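Local structure of alcohol oxidase (Myceliophthora thermophila, 6F74) at residues His338-Pro342 and Pro497-Ile501. The protein is a VAO-type flavoprotein of the oxygen-dependent FAD-linked oxidoreductase family that binds FAD and probably oxidises alcohol substrates. Residues are numbered along the deposited sequence; the frame is centred on the assembly and turned at random.
Sequences HQQLP and PFVMI
The helical residues His338-Pro342 run roughly antiparallel to the strand residues Phe498-Ile501, at 154°, with the two axes 10.3 Å apart at their closest; the CA of Leu341 falls nearest that of Phe498, and the CA of Pro342 nearest that of Pro497. This is helix-on-sheet packing: helix 328-346 lies against a seven-stranded antiparallel sheet, in which strand 498-503 runs between strands 467-472 and 435-440, consistent with the cap (substrate) domain of VAO-type flavoproteins. The Phe498 side chain is about 13 Å from the bound FAD. No hydrogen bond spans the two segments; the contact is mainly apolar side-chain packing. At the centre, Leu341 CD1 sits over the Phe498 ring as a CH-pi contact, 3.5 Å from the centroid and only 2° off the normal, while Leu341 CB lies 3.6 Å from Phe498 CE1. With chi1 at 71°, Phe498 CG stands between its backbone N and carbonyl carbon, an orientation that presents a ring face to the leucine. Replacing Phe498 by an alanine would probably leave Leu341 CD1 without its aromatic platform and open a gap beneath the helix, where Leu472, Ile440 and Leu445 also border the ring. One residue before Phe498, Pro497 CG meets Pro342 CB at 4.2 Å. The His338 ring lies obliquely to that of Phe498, and its ND1 is engaged by a hydrogen bond with Ile334 O one turn back. Met500 approaches the imidazole from the opposite direction, bent at chi3, with SD at the ring edge, 4.7 Å from the centroid, and CE 3.6 Å from His338 NE2.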
loop_
_atom_site.group_PDB
_atom_site.type_symbol
_atom_site.label_atom_id
_atom_site.label_comp_id
_atom_site.label_asym_id
_atom_site.label_seq_id
_atom_site.Cartn_x
_atom_site.Cartn_y
_atom_site.Cartn_z
ATOM N N HIS A 338 -2.653 -14.613 18.515
ATOM C CA HIS A 338 -1.412 -14.240 17.848
ATOM C C HIS A 338 -0.380 -15.378 17.922
ATOM O O HIS A 338 0.284 -15.667 16.934
ATOM C CB HIS A 338 -0.826 -12.925 18.391
ATOM C CG HIS A 338 -1.447 -11.694 17.797
ATOM N ND1 HIS A 338 -2.760 -11.341 18.002
ATOM C CD2 HIS A 338 -0.914 -10.716 17.031
ATOM C CE1 HIS A 338 -3.019 -10.219 17.362
ATOM N NE2 HIS A 338 -1.916 -9.818 16.760
ATOM N N GLN A 339 -0.271 -16.027 19.076
ATOM C CA GLN A 339 0.640 -17.180 19.226
ATOM C C GLN A 339 0.310 -18.383 18.335
ATOM O O GLN A 339 1.188 -19.218 18.095
ATOM C CB GLN A 339 0.667 -17.667 20.671
ATOM C CG GLN A 339 1.205 -16.676 21.683
ATOM C CD GLN A 339 1.320 -17.317 23.056
ATOM O OE1 GLN A 339 0.325 -17.518 23.728
ATOM N NE2 GLN A 339 2.530 -17.629 23.469
ATOM N N GLN A 340 -0.950 -18.503 17.903
ATOM C CA GLN A 340 -1.378 -19.612 17.067
ATOM C C GLN A 340 -1.172 -19.372 15.568
ATOM O O GLN A 340 -1.316 -20.312 14.765
ATOM C CB GLN A 340 -2.849 -19.916 17.302
ATOM C CG GLN A 340 -3.220 -20.242 18.723
ATOM C CD GLN A 340 -2.361 -21.362 19.302
ATOM O OE1 GLN A 340 -2.132 -22.390 18.657
ATOM N NE2 GLN A 340 -1.870 -21.153 20.507
ATOM N N LEU A 341 -0.825 -18.140 15.184
ATOM C CA LEU A 341 -0.805 -17.800 13.770
ATOM C C LEU A 341 0.208 -18.567 12.955
ATOM O O LEU A 341 -0.098 -18.960 11.820
ATOM C CB LEU A 341 -0.663 -16.261 13.546
ATOM C CG LEU A 341 -1.850 -15.418 14.026
ATOM C CD1 LEU A 341 -1.618 -13.968 13.627
ATOM C CD2 LEU A 341 -3.194 -15.926 13.516
ATOM N N PRO A 342 1.418 -18.803 13.513
ATOM C CA PRO A 342 2.387 -19.523 12.693
ATOM C C PRO A 342 1.953 -20.946 12.354
ATOM O O PRO A 342 2.165 -21.388 11.223
ATOM C CB PRO A 342 3.667 -19.483 13.537
ATOM C CG PRO A 342 3.513 -18.254 14.363
ATOM C CD PRO A 342 2.054 -18.186 14.692
ATOM N N PRO A 497 5.460 -14.998 9.165
ATOM C CA PRO A 497 4.258 -15.429 8.450
ATOM C C PRO A 497 3.162 -14.384 8.413
ATOM O O PRO A 497 2.274 -14.478 7.564
ATOM C CB PRO A 497 3.802 -16.679 9.209
ATOM C CG PRO A 497 4.475 -16.634 10.531
ATOM C CD PRO A 497 5.617 -15.677 10.458
ATOM N N PHE A 498 3.226 -13.398 9.307
ATOM C CA PHE A 498 2.239 -12.347 9.349
ATOM C C PHE A 498 2.818 -10.999 9.747
ATOM O O PHE A 498 3.947 -10.898 10.201
ATOM C CB PHE A 498 1.074 -12.737 10.267
ATOM C CG PHE A 498 1.394 -12.749 11.738
ATOM C CD1 PHE A 498 1.866 -13.908 12.352
ATOM C CD2 PHE A 498 1.144 -11.638 12.535
ATOM C CE1 PHE A 498 2.136 -13.928 13.705
ATOM C CE2 PHE A 498 1.397 -11.667 13.896
ATOM C CZ PHE A 498 1.898 -12.805 14.484
ATOM N N VAL A 499 2.012 -9.965 9.516
ATOM C CA VAL A 499 2.334 -8.593 9.853
ATOM C C VAL A 499 1.304 -8.075 10.845
ATOM O O VAL A 499 0.124 -8.383 10.742
ATOM C CB VAL A 499 2.345 -7.701 8.605
ATOM C CG1 VAL A 499 2.819 -6.291 8.956
ATOM C CG2 VAL A 499 3.252 -8.314 7.534
ATOM N N MET A 500 1.773 -7.306 11.826
ATOM C CA MET A 500 0.883 -6.526 12.702
ATOM C C MET A 500 0.969 -5.084 12.259
ATOM O O MET A 500 2.074 -4.556 12.051
ATOM C CB MET A 500 1.286 -6.642 14.167
ATOM C CG MET A 500 1.103 -8.044 14.724
ATOM S SD MET A 500 1.840 -8.371 16.321
ATOM C CE MET A 500 0.761 -7.507 17.440
ATOM N N ILE A 501 -0.192 -4.473 12.054
ATOM C CA ILE A 501 -0.315 -3.047 11.789
ATOM C C ILE A 501 -1.141 -2.429 12.915
ATOM O O ILE A 501 -2.180 -2.956 13.294
ATOM C CB ILE A 501 -0.998 -2.802 10.445
ATOM C CG1 ILE A 501 -0.125 -3.396 9.346
ATOM C CG2 ILE A 501 -1.232 -1.321 10.202
ATOM C CD1 ILE A 501 -0.633 -3.226 7.937
#